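Local structure of periplasmic binding protein (Veillonella parvula, 4N01) at residues 206-218 and 259-272. The protein is a solute-binding protein of the periplasm that probably captures a ligand, perhaps an iron chelate, between its two lobes for uptake by an ABC transporter. Sequence-based numbering, arbitrary orientation.
Sequences LPRKRVFIYDSED and VIAQNPDYIIIADY. With FMT (formic acid), chain H.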
ATOM      1  N   LEU A 206     -25.897  -5.524   6.727  1.00 25.18           N
ATOM      2  CA  LEU A 206     -25.709  -6.381   5.552  1.00 26.28           C
ATOM      3  C   LEU A 206     -24.758  -7.514   5.933  1.00 22.97           C
ATOM      4  O   LEU A 206     -23.830  -7.308   6.715  1.00 20.78           O
ATOM      5  CB  LEU A 206     -25.122  -5.596   4.369  1.00 20.53           C
ATOM      6  CG  LEU A 206     -25.933  -4.393   3.873  1.00 25.21           C
ATOM      7  CD1 LEU A 206     -25.282  -3.798   2.627  1.00 23.70           C
ATOM      8  CD2 LEU A 206     -27.377  -4.790   3.601  1.00 24.07           C
ATOM      9  N   PRO A 207     -24.977  -8.718   5.380  1.00 20.39           N
ATOM     10  CA  PRO A 207     -24.120  -9.870   5.711  1.00 19.27           C
ATOM     11  C   PRO A 207     -22.669  -9.682   5.290  1.00 24.02           C
ATOM     12  O   PRO A 207     -22.403  -9.068   4.253  1.00 20.41           O
ATOM     13  CB  PRO A 207     -24.734 -11.024   4.903  1.00 22.40           C
ATOM     14  CG  PRO A 207     -25.570 -10.356   3.831  1.00 25.39           C
ATOM     15  CD  PRO A 207     -26.074  -9.079   4.466  1.00 21.57           C
ATOM     16  N   ARG A 208     -21.733 -10.215   6.073  1.00 16.31           N
ATOM     17  CA  ARG A 208     -20.326 -10.122   5.716  1.00 18.12           C
ATOM     18  C   ARG A 208     -20.042 -11.135   4.610  1.00 17.33           C
ATOM     19  O   ARG A 208     -20.768 -12.118   4.458  1.00 17.36           O
ATOM     20  CB  ARG A 208     -19.445 -10.416   6.939  1.00 19.03           C
ATOM     21  CG  ARG A 208     -19.769  -9.551   8.162  1.00 23.29           C
ATOM     22  CD  ARG A 208     -18.779  -9.800   9.292  1.00 18.81           C
ATOM     23  NE  ARG A 208     -17.423  -9.419   8.897  1.00 19.82           N
ATOM     24  CZ  ARG A 208     -16.939  -8.188   9.006  1.00 18.93           C
ATOM     25  NH1 ARG A 208     -17.710  -7.219   9.489  1.00 21.09           N
ATOM     26  NH2 ARG A 208     -15.695  -7.924   8.622  1.00 18.74           N
ATOM     27  N   LYS A 209     -18.989 -10.899   3.843  1.00 15.57           N
ATOM     28  CA  LYS A 209     -18.647 -11.792   2.737  1.00 15.53           C
ATOM     29  C   LYS A 209     -17.227 -12.312   2.882  1.00 17.15           C
ATOM     30  O   LYS A 209     -16.362 -11.619   3.417  1.00 21.63           O
ATOM     31  CB  LYS A 209     -18.773 -11.049   1.402  1.00 16.64           C
ATOM     32  CG  LYS A 209     -20.169 -10.553   1.114  1.00 16.99           C
ATOM     33  CD  LYS A 209     -21.136 -11.699   0.889  1.00 20.48           C
ATOM     34  CE  LYS A 209     -22.518 -11.155   0.538  1.00 30.27           C
ATOM     35  NZ  LYS A 209     -23.445 -12.232   0.118  1.00 32.18           N
ATOM     36  N   ARG A 210     -16.983 -13.529   2.403  1.00 15.63           N
ATOM     37  CA  ARG A 210     -15.641 -14.099   2.463  1.00 12.97           C
ATOM     38  C   ARG A 210     -14.915 -13.874   1.147  1.00 10.79           C
ATOM     39  O   ARG A 210     -15.492 -14.079   0.075  1.00 17.24           O
ATOM     40  CB  ARG A 210     -15.725 -15.579   2.815  1.00 21.12           C
ATOM     41  CG  ARG A 210     -16.086 -15.765   4.274  1.00 23.20           C
ATOM     42  CD  ARG A 210     -16.738 -17.088   4.537  1.00 32.51           C
ATOM     43  NE  ARG A 210     -15.850 -18.230   4.322  1.00 31.79           N
ATOM     44  CZ  ARG A 210     -14.919 -18.632   5.186  1.00 37.47           C
ATOM     45  NH1 ARG A 210     -14.722 -17.965   6.320  1.00 41.10           N
ATOM     46  NH2 ARG A 210     -14.173 -19.698   4.916  1.00 29.44           N
ATOM     47  N   VAL A 211     -13.669 -13.417   1.223  1.00 10.98           N
ATOM     48  CA  VAL A 211     -12.929 -13.046   0.009  1.00 12.27           C
ATOM     49  C   VAL A 211     -11.549 -13.712  -0.062  1.00 16.84           C
ATOM     50  O   VAL A 211     -10.972 -14.092   0.949  1.00 12.17           O
ATOM     51  CB  VAL A 211     -12.794 -11.507  -0.147  1.00 15.84           C
ATOM     52  CG1 VAL A 211     -14.171 -10.846  -0.070  1.00 19.66           C
ATOM     53  CG2 VAL A 211     -11.853 -10.914   0.920  1.00 13.59           C
ATOM     54  N   PHE A 212     -11.032 -13.862  -1.269  1.00 15.33           N
ATOM     55  CA  PHE A 212      -9.694 -14.391  -1.472  1.00  9.33           C
ATOM     56  C   PHE A 212      -8.958 -13.410  -2.366  1.00 12.66           C
ATOM     57  O   PHE A 212      -9.483 -12.975  -3.393  1.00 14.28           O
ATOM     58  CB  PHE A 212      -9.774 -15.770  -2.140  1.00 14.36           C
ATOM     59  CG  PHE A 212      -8.446 -16.301  -2.604  1.00 15.16           C
ATOM     60  CD1 PHE A 212      -7.486 -16.716  -1.682  1.00 18.72           C
ATOM     61  CD2 PHE A 212      -8.164 -16.407  -3.955  1.00 20.93           C
ATOM     62  CE1 PHE A 212      -6.255 -17.211  -2.116  1.00 15.37           C
ATOM     63  CE2 PHE A 212      -6.944 -16.906  -4.395  1.00 22.09           C
ATOM     64  CZ  PHE A 212      -5.988 -17.305  -3.475  1.00 15.69           C
ATOM     65  N   ILE A 213      -7.756 -13.021  -1.962  1.00 13.18           N
ATOM     66  CA  ILE A 213      -6.961 -12.111  -2.777  1.00 13.04           C
ATOM     67  C   ILE A 213      -5.988 -12.903  -3.657  1.00 17.48           C
ATOM     68  O   ILE A 213      -5.147 -13.658  -3.158  1.00 18.35           O
ATOM     69  CB  ILE A 213      -6.168 -11.113  -1.912  1.00 19.55           C
ATOM     70  CG1 ILE A 213      -7.134 -10.229  -1.116  1.00 22.25           C
ATOM     71  CG2 ILE A 213      -5.295 -10.254  -2.803  1.00 15.91           C
ATOM     72  CD1 ILE A 213      -7.489 -10.773   0.236  1.00 26.75           C
ATOM     73  N   TYR A 214      -6.101 -12.719  -4.967  1.00 15.62           N
ATOM     74  CA  TYR A 214      -5.279 -13.448  -5.923  1.00 18.37           C
ATOM     75  C   TYR A 214      -4.299 -12.457  -6.544  1.00 21.47           C
ATOM     76  O   TYR A 214      -4.681 -11.617  -7.368  1.00 17.53           O
ATOM     77  CB  TYR A 214      -6.184 -14.095  -6.982  1.00 17.21           C
ATOM     78  CG  TYR A 214      -5.496 -14.827  -8.127  1.00 15.86           C
ATOM     79  CD1 TYR A 214      -5.305 -16.204  -8.084  1.00 24.13           C
ATOM     80  CD2 TYR A 214      -5.078 -14.147  -9.264  1.00 18.31           C
ATOM     81  CE1 TYR A 214      -4.701 -16.881  -9.136  1.00 27.95           C
ATOM     82  CE2 TYR A 214      -4.475 -14.815 -10.317  1.00 22.65           C
ATOM     83  CZ  TYR A 214      -4.289 -16.179 -10.247  1.00 23.81           C
ATOM     84  OH  TYR A 214      -3.693 -16.830 -11.300  1.00 24.11           O
ATOM     85  N   ASP A 215      -3.041 -12.522  -6.123  1.00 17.46           N
ATOM     86  CA  ASP A 215      -2.036 -11.628  -6.687  1.00 17.28           C
ATOM     87  C   ASP A 215      -1.528 -12.167  -8.007  1.00 19.76           C
ATOM     88  O   ASP A 215      -1.420 -11.436  -9.005  1.00 26.49           O
ATOM     89  CB  ASP A 215      -0.855 -11.474  -5.741  1.00 25.11           C
ATOM     90  CG  ASP A 215       0.242 -10.616  -6.331  1.00 30.38           C
ATOM     91  OD1 ASP A 215       0.226  -9.386  -6.098  1.00 31.58           O
ATOM     92  OD2 ASP A 215       1.119 -11.159  -7.046  1.00 34.22           O
ATOM     93  N   SER A 216      -1.198 -13.453  -8.000  1.00 22.23           N
ATOM     94  CA  SER A 216      -0.615 -14.119  -9.149  1.00 20.89           C
ATOM     95  C   SER A 216      -0.526 -15.599  -8.813  1.00 27.51           C
ATOM     96  O   SER A 216      -0.866 -16.010  -7.702  1.00 24.63           O
ATOM     97  CB  SER A 216       0.776 -13.560  -9.428  1.00 29.77           C
ATOM     98  OG  SER A 216       1.589 -13.640  -8.267  1.00 29.41           O
ATOM     99  N   GLU A 217      -0.074 -16.407  -9.761  1.00 27.28           N
ATOM    100  CA  GLU A 217       0.164 -17.811  -9.460  1.00 29.91           C
ATOM    101  C   GLU A 217       1.387 -18.320 -10.191  1.00 28.45           C
ATOM    102  O   GLU A 217       1.740 -17.823 -11.259  1.00 32.39           O
ATOM    103  CB  GLU A 217      -1.060 -18.680  -9.785  1.00 33.11           C
ATOM    104  CG  GLU A 217      -1.341 -18.854 -11.272  1.00 36.34           C
ATOM    105  CD  GLU A 217      -2.463 -19.851 -11.549  1.00 40.69           C
ATOM    106  OE1 GLU A 217      -3.629 -19.578 -11.177  1.00 33.79           O
ATOM    107  OE2 GLU A 217      -2.182 -20.916 -12.140  1.00 42.09           O
ATOM    108  N   ASP A 218       2.050 -19.300  -9.589  1.00 33.00           N
ATOM    109  CA  ASP A 218       3.164 -19.994 -10.223  1.00 43.43           C
ATOM    110  C   ASP A 218       3.040 -21.415  -9.713  1.00 45.68           C
ATOM    111  O   ASP A 218       3.794 -21.841  -8.834  1.00 53.57           O
ATOM    112  CB  ASP A 218       4.499 -19.372  -9.803  1.00 52.04           C
ATOM    113  CG  ASP A 218       5.618 -19.678 -10.780  1.00 65.24           C
ATOM    114  OD1 ASP A 218       5.333 -19.817 -11.988  1.00 71.06           O
ATOM    115  OD2 ASP A 218       6.786 -19.774 -10.344  1.00 70.95           O
ATOM    116  N   VAL A 259      -7.930 -22.712  -0.397  1.00 17.32           N
ATOM    117  CA  VAL A 259      -8.907 -21.795  -0.975  1.00 17.69           C
ATOM    118  C   VAL A 259     -10.222 -22.521  -1.244  1.00 16.29           C
ATOM    119  O   VAL A 259     -11.306 -22.005  -0.958  1.00 17.26           O
ATOM    120  CB  VAL A 259      -8.381 -21.213  -2.285  1.00 18.09           C
ATOM    121  CG1 VAL A 259      -9.367 -20.182  -2.845  1.00 18.22           C
ATOM    122  CG2 VAL A 259      -6.998 -20.597  -2.056  1.00 16.39           C
ATOM    123  N   ILE A 260     -10.124 -23.718  -1.811  1.00 13.50           N
ATOM    124  CA  ILE A 260     -11.308 -24.518  -2.084  1.00 14.96           C
ATOM    125  C   ILE A 260     -12.081 -24.827  -0.795  1.00 16.44           C
ATOM    126  O   ILE A 260     -13.313 -24.728  -0.769  1.00 19.72           O
ATOM    127  CB  ILE A 260     -10.930 -25.842  -2.786  1.00 17.89           C
ATOM    128  CG1 ILE A 260     -10.378 -25.552  -4.191  1.00 19.02           C
ATOM    129  CG2 ILE A 260     -12.134 -26.744  -2.901  1.00 16.20           C
ATOM    130  CD1 ILE A 260      -9.650 -26.762  -4.796  1.00 21.87           C
ATOM    131  N   ALA A 261     -11.362 -25.200   0.264  1.00 18.18           N
ATOM    132  CA  ALA A 261     -11.985 -25.499   1.557  1.00 17.45           C
ATOM    133  C   ALA A 261     -12.709 -24.267   2.110  1.00 22.38           C
ATOM    134  O   ALA A 261     -13.792 -24.368   2.685  1.00 18.79           O
ATOM    135  CB  ALA A 261     -10.932 -25.961   2.547  1.00 15.14           C
ATOM    136  N   GLN A 262     -12.092 -23.107   1.938  1.00 18.07           N
ATOM    137  CA  GLN A 262     -12.635 -21.858   2.473  1.00 14.43           C
ATOM    138  C   GLN A 262     -13.792 -21.321   1.637  1.00 16.88           C
ATOM    139  O   GLN A 262     -14.616 -20.554   2.138  1.00 21.83           O
ATOM    140  CB  GLN A 262     -11.528 -20.801   2.572  1.00 18.58           C
ATOM    141  CG  GLN A 262     -10.538 -21.025   3.720  1.00 17.87           C
ATOM    142  CD  GLN A 262     -11.162 -20.847   5.097  1.00 20.11           C
ATOM    143  OE1 GLN A 262     -12.063 -21.597   5.489  1.00 20.78           O
ATOM    144  NE2 GLN A 262     -10.681 -19.844   5.842  1.00 18.73           N
ATOM    145  N   ASN A 263     -13.829 -21.705   0.364  1.00 14.79           N
ATOM    146  CA  ASN A 263     -14.943 -21.357  -0.523  1.00 14.93           C
ATOM    147  C   ASN A 263     -15.306 -19.872  -0.504  1.00 13.09           C
ATOM    148  O   ASN A 263     -16.393 -19.508  -0.065  1.00 15.78           O
ATOM    149  CB  ASN A 263     -16.180 -22.185  -0.142  1.00 16.08           C
ATOM    150  CG  ASN A 263     -17.201 -22.252  -1.262  1.00 21.70           C
ATOM    151  OD1 ASN A 263     -16.880 -21.971  -2.415  1.00 21.82           O
ATOM    152  ND2 ASN A 263     -18.430 -22.634  -0.927  1.00 26.56           N
ATOM    153  N   PRO A 264     -14.400 -19.004  -0.970  1.00 12.16           N
ATOM    154  CA  PRO A 264     -14.709 -17.571  -0.911  1.00 14.28           C
ATOM    155  C   PRO A 264     -15.900 -17.149  -1.775  1.00 13.62           C
ATOM    156  O   PRO A 264     -16.164 -17.756  -2.825  1.00 15.13           O
ATOM    157  CB  PRO A 264     -13.434 -16.920  -1.454  1.00 16.51           C
ATOM    158  CG  PRO A 264     -12.807 -18.002  -2.325  1.00 11.71           C
ATOM    159  CD  PRO A 264     -13.109 -19.281  -1.620  1.00 14.12           C
ATOM    160  N   ASP A 265     -16.612 -16.114  -1.322  1.00 11.93           N
ATOM    161  CA  ASP A 265     -17.701 -15.488  -2.086  1.00 15.82           C
ATOM    162  C   ASP A 265     -17.175 -14.644  -3.250  1.00 18.09           C
ATOM    163  O   ASP A 265     -17.805 -14.574  -4.309  1.00 13.49           O
ATOM    164  CB  ASP A 265     -18.521 -14.577  -1.156  1.00 13.81           C
ATOM    165  CG  ASP A 265     -19.231 -15.355  -0.064  1.00 24.60           C
ATOM    166  OD1 ASP A 265     -19.945 -16.314  -0.407  1.00 31.47           O
ATOM    167  OD2 ASP A 265     -19.059 -15.024   1.138  1.00 19.55           O
ATOM    168  N   TYR A 266     -16.036 -13.985  -3.039  1.00 11.22           N
ATOM    169  CA  TYR A 266     -15.445 -13.108  -4.062  1.00 14.21           C
ATOM    170  C   TYR A 266     -13.965 -13.394  -4.192  1.00 15.61           C
ATOM    171  O   TYR A 266     -13.307 -13.741  -3.215  1.00 13.58           O
ATOM    172  CB  TYR A 266     -15.657 -11.614  -3.723  1.00 10.76           C
ATOM    173  CG  TYR A 266     -17.106 -11.223  -3.779  1.00 15.61           C
ATOM    174  CD1 TYR A 266     -17.637 -10.593  -4.896  1.00 15.61           C
ATOM    175  CD2 TYR A 266     -17.959 -11.532  -2.733  1.00 14.95           C
ATOM    176  CE1 TYR A 266     -18.984 -10.266  -4.964  1.00 15.12           C
ATOM    177  CE2 TYR A 266     -19.303 -11.223  -2.789  1.00 17.19           C
ATOM    178  CZ  TYR A 266     -19.810 -10.593  -3.907  1.00 21.38           C
ATOM    179  OH  TYR A 266     -21.146 -10.299  -3.956  1.00 23.91           O
ATOM    180  N   ILE A 267     -13.444 -13.257  -5.403  1.00 12.44           N
ATOM    181  CA  ILE A 267     -12.007 -13.319  -5.617  1.00 13.68           C
ATOM    182  C   ILE A 267     -11.517 -11.955  -6.100  1.00 12.67           C
ATOM    183  O   ILE A 267     -11.950 -11.449  -7.141  1.00 11.63           O
ATOM    184  CB  ILE A 267     -11.622 -14.418  -6.645  1.00 12.89           C
ATOM    185  CG1 ILE A 267     -11.883 -15.809  -6.053  1.00 15.91           C
ATOM    186  CG2 ILE A 267     -10.150 -14.281  -7.032  1.00 14.52           C
ATOM    187  CD1 ILE A 267     -11.899 -16.915  -7.099  1.00 13.50           C
ATOM    188  N   ILE A 268     -10.629 -11.343  -5.325  1.00 11.41           N
ATOM    189  CA  ILE A 268     -10.123 -10.025  -5.652  1.00 12.02           C
ATOM    190  C   ILE A 268      -8.780 -10.213  -6.330  1.00 13.65           C
ATOM    191  O   ILE A 268      -7.873 -10.826  -5.772  1.00 14.52           O
ATOM    192  CB  ILE A 268      -9.951  -9.176  -4.368  1.00 13.95           C
ATOM    193  CG1 ILE A 268     -11.313  -8.940  -3.701  1.00 15.04           C
ATOM    194  CG2 ILE A 268      -9.281  -7.848  -4.686  1.00 12.64           C
ATOM    195  CD1 ILE A 268     -11.211  -8.438  -2.234  1.00 15.62           C
ATOM    196  N   ILE A 269      -8.649  -9.669  -7.532  1.00 14.08           N
ATOM    197  CA  ILE A 269      -7.513  -9.964  -8.386  1.00 15.91           C
ATOM    198  C   ILE A 269      -6.684  -8.708  -8.609  1.00 16.68           C
ATOM    199  O   ILE A 269      -7.205  -7.684  -9.066  1.00 15.74           O
ATOM    200  CB  ILE A 269      -8.001 -10.460  -9.764  1.00 12.22           C
ATOM    201  CG1 ILE A 269      -8.700 -11.826  -9.619  1.00 14.73           C
ATOM    202  CG2 ILE A 269      -6.844 -10.501 -10.775  1.00 15.36           C
ATOM    203  CD1 ILE A 269      -9.330 -12.319 -10.922  1.00 13.82           C
ATOM    204  N   ALA A 270      -5.393  -8.783  -8.305  1.00 18.80           N
ATOM    205  CA  ALA A 270      -4.501  -7.652  -8.546  1.00 19.29           C
ATOM    206  C   ALA A 270      -4.149  -7.550 -10.031  1.00 20.74           C
ATOM    207  O   ALA A 270      -3.655  -8.503 -10.638  1.00 19.90           O
ATOM    208  CB  ALA A 270      -3.230  -7.769  -7.698  1.00 20.77           C
ATOM    209  N   ASP A 271      -4.398  -6.386 -10.614  1.00 18.73           N
ATOM    210  CA  ASP A 271      -4.108  -6.145 -12.027  1.00 19.69           C
ATOM    211  C   ASP A 271      -2.760  -5.420 -12.168  1.00 23.20           C
ATOM    212  O   ASP A 271      -2.595  -4.296 -11.682  1.00 21.04           O
ATOM    213  CB  ASP A 271      -5.259  -5.328 -12.642  1.00 16.44           C
ATOM    214  CG  ASP A 271      -5.089  -5.074 -14.133  1.00 28.32           C
ATOM    215  OD1 ASP A 271      -6.064  -5.276 -14.891  1.00 30.91           O
ATOM    216  OD2 ASP A 271      -3.996  -4.657 -14.568  1.00 27.74           O
ATOM    217  N   TYR A 272      -1.801  -6.060 -12.837  1.00 19.20           N
ATOM    218  CA  TYR A 272      -0.453  -5.493 -12.993  1.00 27.16           C
ATOM    219  C   TYR A 272      -0.211  -4.844 -14.361  1.00 33.27           C
ATOM    220  O   TYR A 272       0.909  -4.869 -14.871  1.00 40.19           O
ATOM    221  CB  TYR A 272       0.617  -6.570 -12.713  1.00 24.91           C
ATOM    222  CG  TYR A 272       0.821  -6.863 -11.235  1.00 24.43           C
ATOM    223  CD1 TYR A 272       1.728  -6.126 -10.483  1.00 32.01           C
ATOM    224  CD2 TYR A 272       0.099  -7.863 -10.592  1.00 22.51           C
ATOM    225  CE1 TYR A 272       1.920  -6.381  -9.130  1.00 35.24           C
ATOM    226  CE2 TYR A 272       0.286  -8.126  -9.237  1.00 27.93           C
ATOM    227  CZ  TYR A 272       1.197  -7.380  -8.514  1.00 34.88           C
ATOM    228  OH  TYR A 272       1.395  -7.630  -7.170  1.00 35.98           O
TER
HETATM  229  C   FMT H 406     -10.902 -17.466   8.710  1.00 52.85           C
HETATM  230  O1  FMT H 406     -10.143 -18.420   8.532  1.00 50.96           O
HETATM  231  O2  FMT H 406     -10.987 -16.507   7.946  1.00 53.12           O
HETATM  232  O   HOH W   1     -22.700 -12.423  -2.564  1.00 23.92           O
HETATM  233  O   HOH W   2     -17.310 -19.264   2.416  1.00 27.65           O
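The parallel pairing of strands 209-214 and 266-270 forms the centre of the four-stranded sheet in one lobe of the binding protein, with Phe212 N bonded to Tyr266 O and Phe212 O to Ile268 N (2.8 Å). Tyr214 N continues the pattern by bonding to Ile268 O (2.7 Å). At the start of the pairing, Asp265 OD2 receives Arg210 N on its anti side in an almost straight bond of 2.9 Å, extending the backbone pairing with a carboxylate. Phe212 and Tyr214 project to the sheet face shared with Ile267 and Ile269; Val211 packs with Tyr266 and Ile268 on the other. Phe212, its chi1 of 170° swinging CG away from the backbone N, lays its ring against helix 256-262, where Val259 CG1 sits 3.9 Å above the ring centre and CG2 makes a CH-pi contact over the same face. This helix leads through Asn263, which has positive phi, into strand 266-270, as in the alternating alpha/beta lobes of periplasmic binding proteins. Arg210 reaches the end of the helix: NH2 meets a lone pair of Gln262 O at 2.9 Å, in the guanidinium plane, and bonds weakly to Gln262 OE1, while NE holds a water that also binds Asn263 O. Were Arg210 an alanine, Gln262 O would probably lose this charged donor and the Gln262 amide would be freer to turn, although its NE2 also bonds to Val241 O. Beyond the strands, Tyr272 OH lies 2.4 Å from Asp215 OD1, so short that the exact geometry is doubtful, the carboxylate turned 71° from the ring and its OD2 taken by Ser216 OG.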